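Local coordinates for protein beta-galactosidase (Geobacillus stearothermophilus, PDB 4OIF) that probably hydrolyses terminal non-reducing beta-D-galactose residues from beta-D-galactosides, as a zinc-containing, homotrimeric glycoside hydrolase of family 42, at residues 652-666 with 670-684. Residues are numbered along the deposited sequence; the frame is centred on the assembly and turned at random. Where two conformers were deposited one is given.
Sequences AVVLEEKVKDLFTGE and GEIMLDKYEVRVVEK
Two antiparallel strand pairings build opposing sheets of the small C-terminal beta domain, with Val-653 and Leu-655 on Ile-672 and Gly-670 in one, and Lys-660 on Glu-683 in the other. Val-653 N gives to Ile-672 O and Ile-672 N to Val-653 O, both at 2.9 Å. The first segment turns a corner at Glu-656 and Glu-657 into the second sheet; Gly-670, whose positive phi (80°) favours glycine, sits at the corner entering strand 671-674, and the second segment crosses over through the type II turn from Asp-675 to Glu-678. There Lys-660 N gives to Glu-683 O, and Glu-683 N to Lys-660 O, both at 2.8 Å. Beside this pair Val-659 CG2 lies 3.5 Å from Val-682 CG2, while Val-681 CG2 meets Phe-663 CZ obliquely at 3.7 Å. Lys-684 runs its CB and CD along Val-659 CG1 before bending at chi4 to bring NZ 3.2 Å from Glu-657 OE1 in a salt bridge. A serine here would probably leave the Glu-657 carboxylate without this mate and Val-659 CG1 less covered. Asp-661 OD1 accepts from Phe-663 N, an Asx turn, and from Thr-664 N, an Asx motif. Strands passing between two facing sheets in this way are characteristic of a beta-sandwich.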
loop_
_atom_site.group_PDB
_atom_site.type_symbol
_atom_site.label_atom_id
_atom_site.label_comp_id
_atom_site.label_asym_id
_atom_site.label_seq_id
_atom_site.Cartn_x
_atom_site.Cartn_y
_atom_site.Cartn_z
ATOM N N ALA A 652 -16.977 -28.972 -31.374
ATOM C CA ALA A 652 -17.358 -30.312 -31.810
ATOM C C ALA A 652 -16.983 -31.342 -30.759
ATOM O O ALA A 652 -15.859 -31.386 -30.272
ATOM C CB ALA A 652 -16.709 -30.660 -33.142
ATOM N N VAL A 653 -17.939 -32.189 -30.436
ATOM C CA VAL A 653 -17.814 -33.095 -29.321
ATOM C C VAL A 653 -18.232 -34.449 -29.887
ATOM O O VAL A 653 -19.007 -34.487 -30.826
ATOM C CB VAL A 653 -18.692 -32.586 -28.135
ATOM C CG1 VAL A 653 -19.513 -33.679 -27.499
ATOM C CG2 VAL A 653 -17.848 -31.790 -27.127
ATOM N N VAL A 654 -17.686 -35.557 -29.395
ATOM C CA VAL A 654 -18.058 -36.854 -29.966
ATOM C C VAL A 654 -18.319 -37.906 -28.889
ATOM O O VAL A 654 -17.447 -38.204 -28.070
ATOM C CB VAL A 654 -16.970 -37.399 -30.938
ATOM C CG1 VAL A 654 -17.430 -38.699 -31.577
ATOM C CG2 VAL A 654 -16.645 -36.389 -32.017
ATOM N N LEU A 655 -19.532 -38.459 -28.906
ATOM C CA LEU A 655 -19.934 -39.544 -28.019
ATOM C C LEU A 655 -19.755 -40.876 -28.736
ATOM O O LEU A 655 -20.236 -41.026 -29.857
ATOM C CB LEU A 655 -21.390 -39.370 -27.604
ATOM C CG LEU A 655 -21.772 -38.289 -26.597
ATOM C CD1 LEU A 655 -23.155 -37.767 -26.900
ATOM C CD2 LEU A 655 -21.746 -38.879 -25.209
ATOM N N GLU A 656 -19.077 -41.840 -28.113
ATOM C CA GLU A 656 -18.861 -43.150 -28.740
ATOM C C GLU A 656 -20.010 -44.109 -28.453
ATOM O O GLU A 656 -20.427 -44.868 -29.321
ATOM C CB GLU A 656 -17.544 -43.771 -28.274
ATOM C CG GLU A 656 -16.309 -43.128 -28.885
ATOM C CD GLU A 656 -15.015 -43.662 -28.301
ATOM O OE1 GLU A 656 -15.064 -44.491 -27.363
ATOM O OE2 GLU A 656 -13.946 -43.244 -28.784
ATOM N N GLU A 657 -20.509 -44.077 -27.223
ATOM C CA GLU A 657 -21.670 -44.874 -26.836
ATOM C C GLU A 657 -22.904 -43.992 -26.952
ATOM O O GLU A 657 -22.779 -42.771 -26.991
ATOM C CB GLU A 657 -21.510 -45.422 -25.415
ATOM C CG GLU A 657 -20.446 -46.513 -25.298
ATOM C CD GLU A 657 -20.319 -47.067 -23.891
ATOM O OE1 GLU A 657 -19.815 -46.336 -23.005
ATOM O OE2 GLU A 657 -20.727 -48.231 -23.669
ATOM N N LYS A 658 -24.093 -44.579 -27.016
ATOM C CA LYS A 658 -25.290 -43.751 -27.133
ATOM C C LYS A 658 -25.909 -43.441 -25.777
ATOM O O LYS A 658 -25.803 -44.201 -24.818
ATOM C CB LYS A 658 -26.330 -44.394 -28.056
ATOM C CG LYS A 658 -26.274 -45.905 -28.133
ATOM C CD LYS A 658 -27.262 -46.428 -29.174
ATOM C CE LYS A 658 -27.016 -45.788 -30.530
ATOM N NZ LYS A 658 -27.810 -46.438 -31.606
ATOM N N VAL A 659 -26.547 -42.285 -25.720
ATOM C CA VAL A 659 -27.035 -41.718 -24.485
ATOM C C VAL A 659 -28.321 -40.994 -24.790
ATOM O O VAL A 659 -28.653 -40.790 -25.957
ATOM C CB VAL A 659 -26.028 -40.732 -23.887
ATOM C CG1 VAL A 659 -24.817 -41.458 -23.336
ATOM C CG2 VAL A 659 -25.603 -39.732 -24.957
ATOM N N LYS A 660 -29.036 -40.582 -23.750
ATOM C CA LYS A 660 -30.336 -39.953 -23.932
ATOM C C LYS A 660 -30.330 -38.569 -23.314
ATOM O O LYS A 660 -29.986 -38.399 -22.142
ATOM C CB LYS A 660 -31.447 -40.818 -23.323
ATOM C CG LYS A 660 -31.568 -42.230 -23.940
ATOM C CD LYS A 660 -30.587 -43.241 -23.312
ATOM C CE LYS A 660 -30.439 -44.525 -24.128
ATOM N NZ LYS A 660 -29.224 -45.281 -23.693
ATOM N N ASP A 661 -30.689 -37.575 -24.114
ATOM C CA ASP A 661 -30.771 -36.205 -23.633
ATOM C C ASP A 661 -31.818 -36.055 -22.517
ATOM O O ASP A 661 -33.012 -36.223 -22.737
ATOM C CB ASP A 661 -31.088 -35.267 -24.790
ATOM C CG ASP A 661 -31.163 -33.811 -24.362
ATOM O OD1 ASP A 661 -31.909 -33.487 -23.415
ATOM O OD2 ASP A 661 -30.481 -32.977 -24.983
ATOM N N LEU A 662 -31.354 -35.684 -21.333
ATOM C CA LEU A 662 -32.204 -35.626 -20.154
ATOM C C LEU A 662 -33.337 -34.609 -20.285
ATOM O O LEU A 662 -34.362 -34.739 -19.621
ATOM C CB LEU A 662 -31.358 -35.303 -18.926
ATOM C CG LEU A 662 -31.928 -35.726 -17.583
ATOM C CD1 LEU A 662 -31.976 -37.243 -17.510
ATOM C CD2 LEU A 662 -31.073 -35.165 -16.469
ATOM N N PHE A 663 -33.155 -33.603 -21.137
ATOM C CA PHE A 663 -34.173 -32.569 -21.339
ATOM C C PHE A 663 -35.195 -32.880 -22.443
ATOM O O PHE A 663 -36.339 -32.429 -22.370
ATOM C CB PHE A 663 -33.510 -31.240 -21.670
ATOM C CG PHE A 663 -32.581 -30.752 -20.613
ATOM C CD1 PHE A 663 -32.869 -30.947 -19.274
ATOM C CD2 PHE A 663 -31.416 -30.093 -20.954
ATOM C CE1 PHE A 663 -32.015 -30.491 -18.290
ATOM C CE2 PHE A 663 -30.554 -29.638 -19.974
ATOM C CZ PHE A 663 -30.856 -29.838 -18.638
ATOM N N THR A 664 -34.789 -33.630 -23.465
ATOM C CA THR A 664 -35.647 -33.846 -24.625
ATOM C C THR A 664 -36.015 -35.300 -24.838
ATOM O O THR A 664 -36.920 -35.608 -25.609
ATOM C CB THR A 664 -34.990 -33.364 -25.915
ATOM O OG1 THR A 664 -33.943 -34.276 -26.278
ATOM C CG2 THR A 664 -34.433 -31.960 -25.746
ATOM N N GLY A 665 -35.304 -36.197 -24.174
ATOM C CA GLY A 665 -35.536 -37.615 -24.361
ATOM C C GLY A 665 -34.845 -38.181 -25.592
ATOM O O GLY A 665 -34.733 -39.397 -25.730
ATOM N N GLU A 666 -34.382 -37.304 -26.481
ATOM C CA GLU A 666 -33.720 -37.738 -27.703
ATOM C C GLU A 666 -32.487 -38.586 -27.426
ATOM O O GLU A 666 -31.640 -38.224 -26.605
ATOM C CB GLU A 666 -33.310 -36.537 -28.563
ATOM C CG GLU A 666 -32.502 -36.943 -29.795
ATOM C CD GLU A 666 -31.894 -35.764 -30.528
ATOM O OE1 GLU A 666 -31.890 -34.646 -29.970
ATOM O OE2 GLU A 666 -31.417 -35.957 -31.666
ATOM N N GLY A 670 -22.404 -40.139 -31.549
ATOM C CA GLY A 670 -21.540 -39.554 -32.559
ATOM C C GLY A 670 -21.280 -38.082 -32.286
ATOM O O GLY A 670 -21.225 -37.657 -31.134
ATOM N N GLU A 671 -21.120 -37.297 -33.340
ATOM C CA GLU A 671 -20.715 -35.917 -33.159
ATOM C C GLU A 671 -21.890 -35.019 -32.791
ATOM O O GLU A 671 -23.012 -35.215 -33.245
ATOM C CB GLU A 671 -20.017 -35.384 -34.410
ATOM C CG GLU A 671 -19.077 -34.224 -34.105
ATOM C CD GLU A 671 -18.558 -33.536 -35.352
ATOM O OE1 GLU A 671 -17.388 -33.778 -35.724
ATOM O OE2 GLU A 671 -19.317 -32.743 -35.953
ATOM N N ILE A 672 -21.599 -34.039 -31.944
ATOM C CA ILE A 672 -22.544 -33.037 -31.484
ATOM C C ILE A 672 -21.844 -31.692 -31.520
ATOM O O ILE A 672 -20.712 -31.584 -31.058
ATOM C CB ILE A 672 -23.020 -33.321 -30.055
ATOM C CG1 ILE A 672 -23.804 -34.633 -30.001
ATOM C CG2 ILE A 672 -23.831 -32.148 -29.515
ATOM C CD1 ILE A 672 -25.000 -34.663 -30.917
ATOM N N MET A 673 -22.491 -30.670 -32.072
ATOM C CA MET A 673 -21.947 -29.317 -31.987
ATOM C C MET A 673 -22.487 -28.599 -30.759
ATOM O O MET A 673 -23.668 -28.689 -30.444
ATOM C CB MET A 673 -22.266 -28.502 -33.241
ATOM C CG MET A 673 -21.495 -28.914 -34.495
ATOM S SD MET A 673 -19.690 -28.940 -34.328
ATOM C CE MET A 673 -19.362 -27.297 -33.700
ATOM N N LEU A 674 -21.606 -27.898 -30.060
ATOM C CA LEU A 674 -21.995 -27.091 -28.912
ATOM C C LEU A 674 -21.787 -25.628 -29.254
ATOM O O LEU A 674 -20.691 -25.228 -29.654
ATOM C CB LEU A 674 -21.179 -27.475 -27.673
ATOM C CG LEU A 674 -21.251 -28.942 -27.207
ATOM C CD1 LEU A 674 -20.249 -29.228 -26.096
ATOM C CD2 LEU A 674 -22.639 -29.271 -26.730
ATOM N N ASP A 675 -22.840 -24.826 -29.130
ATOM C CA ASP A 675 -22.677 -23.382 -29.234
ATOM C C ASP A 675 -21.922 -22.905 -28.012
ATOM O O ASP A 675 -21.775 -23.655 -27.034
ATOM C CB ASP A 675 -24.028 -22.668 -29.335
ATOM C CG ASP A 675 -24.846 -23.133 -30.524
ATOM O OD1 ASP A 675 -24.312 -23.145 -31.657
ATOM O OD2 ASP A 675 -26.022 -23.496 -30.318
ATOM N N LYS A 676 -21.451 -21.663 -28.062
ATOM C CA LYS A 676 -20.830 -21.024 -26.904
ATOM C C LYS A 676 -21.654 -21.263 -25.631
ATOM O O LYS A 676 -22.882 -21.075 -25.615
ATOM C CB LYS A 676 -20.660 -19.517 -27.147
ATOM C CG LYS A 676 -19.989 -18.769 -26.001
ATOM C CD LYS A 676 -20.493 -17.342 -25.871
ATOM C CE LYS A 676 -20.240 -16.538 -27.121
ATOM N NZ LYS A 676 -20.964 -15.238 -27.103
ATOM N N TYR A 677 -20.965 -21.727 -24.593
ATOM C CA TYR A 677 -21.523 -21.888 -23.245
ATOM C C TYR A 677 -22.620 -22.944 -23.165
ATOM O O TYR A 677 -23.278 -23.086 -22.134
ATOM C CB TYR A 677 -22.068 -20.556 -22.715
ATOM C CG TYR A 677 -21.007 -19.504 -22.496
ATOM C CD1 TYR A 677 -19.663 -19.846 -22.396
ATOM C CD2 TYR A 677 -21.351 -18.169 -22.385
ATOM C CE1 TYR A 677 -18.692 -18.880 -22.198
ATOM C CE2 TYR A 677 -20.397 -17.197 -22.186
ATOM C CZ TYR A 677 -19.070 -17.550 -22.094
ATOM O OH TYR A 677 -18.128 -16.561 -21.892
ATOM N N GLU A 678 -22.807 -23.699 -24.239
ATOM C CA GLU A 678 -23.862 -24.686 -24.241
ATOM C C GLU A 678 -23.508 -25.859 -23.360
ATOM O O GLU A 678 -22.363 -26.306 -23.331
ATOM C CB GLU A 678 -24.155 -25.188 -25.648
ATOM C CG GLU A 678 -25.344 -26.128 -25.680
ATOM C CD GLU A 678 -25.632 -26.627 -27.056
ATOM O OE1 GLU A 678 -24.973 -26.147 -28.006
ATOM O OE2 GLU A 678 -26.512 -27.500 -27.182
ATOM N N VAL A 679 -24.502 -26.343 -22.629
ATOM C CA VAL A 679 -24.343 -27.543 -21.842
ATOM C C VAL A 679 -25.256 -28.606 -22.408
ATOM O O VAL A 679 -26.353 -28.336 -22.867
ATOM C CB VAL A 679 -24.674 -27.323 -20.347
ATOM C CG1 VAL A 679 -24.380 -28.588 -19.546
ATOM C CG2 VAL A 679 -23.894 -26.138 -19.784
ATOM N N ARG A 680 -24.779 -29.830 -22.388
ATOM C CA ARG A 680 -25.589 -30.958 -22.737
ATOM C C ARG A 680 -25.691 -31.827 -21.501
ATOM O O ARG A 680 -24.680 -32.182 -20.914
ATOM C CB ARG A 680 -24.959 -31.713 -23.894
ATOM C CG ARG A 680 -25.922 -32.034 -24.976
ATOM C CD ARG A 680 -26.386 -30.812 -25.751
ATOM N NE ARG A 680 -27.101 -31.292 -26.929
ATOM C CZ ARG A 680 -28.370 -31.665 -26.901
ATOM N NH1 ARG A 680 -29.059 -31.549 -25.771
ATOM N NH2 ARG A 680 -28.960 -32.124 -27.990
ATOM N N VAL A 681 -26.900 -32.137 -21.061
ATOM C CA VAL A 681 -27.046 -33.038 -19.925
ATOM C C VAL A 681 -27.616 -34.342 -20.428
ATOM O O VAL A 681 -28.688 -34.391 -21.032
ATOM C CB VAL A 681 -27.929 -32.457 -18.829
ATOM C CG1 VAL A 681 -27.992 -33.415 -17.660
ATOM C CG2 VAL A 681 -27.349 -31.136 -18.364
ATOM N N VAL A 682 -26.887 -35.407 -20.162
ATOM C CA VAL A 682 -27.084 -36.646 -20.872
ATOM C C VAL A 682 -27.205 -37.816 -19.901
ATOM O O VAL A 682 -26.667 -37.783 -18.804
ATOM C CB VAL A 682 -25.934 -36.815 -21.892
ATOM C CG1 VAL A 682 -25.115 -38.071 -21.649
ATOM C CG2 VAL A 682 -26.492 -36.766 -23.292
ATOM N N GLU A 683 -27.970 -38.825 -20.288
ATOM C CA GLU A 683 -28.205 -39.965 -19.411
ATOM C C GLU A 683 -27.764 -41.243 -20.099
ATOM O O GLU A 683 -28.009 -41.437 -21.290
ATOM C CB GLU A 683 -29.681 -40.047 -19.019
ATOM C CG GLU A 683 -30.056 -41.270 -18.212
ATOM C CD GLU A 683 -31.558 -41.424 -18.057
ATOM O OE1 GLU A 683 -32.012 -42.525 -17.684
ATOM O OE2 GLU A 683 -32.287 -40.444 -18.316
ATOM N N LYS A 684 -27.088 -42.107 -19.355
ATOM C CA LYS A 684 -26.609 -43.361 -19.915
ATOM C C LYS A 684 -26.969 -44.527 -19.012
ATOM O O LYS A 684 -26.487 -44.615 -17.885
ATOM C CB LYS A 684 -25.099 -43.309 -20.141
ATOM C CG LYS A 684 -24.561 -44.576 -20.758
ATOM C CD LYS A 684 -23.296 -44.324 -21.530
ATOM C CE LYS A 684 -22.727 -45.635 -22.033
ATOM N NZ LYS A 684 -22.225 -46.496 -20.924
#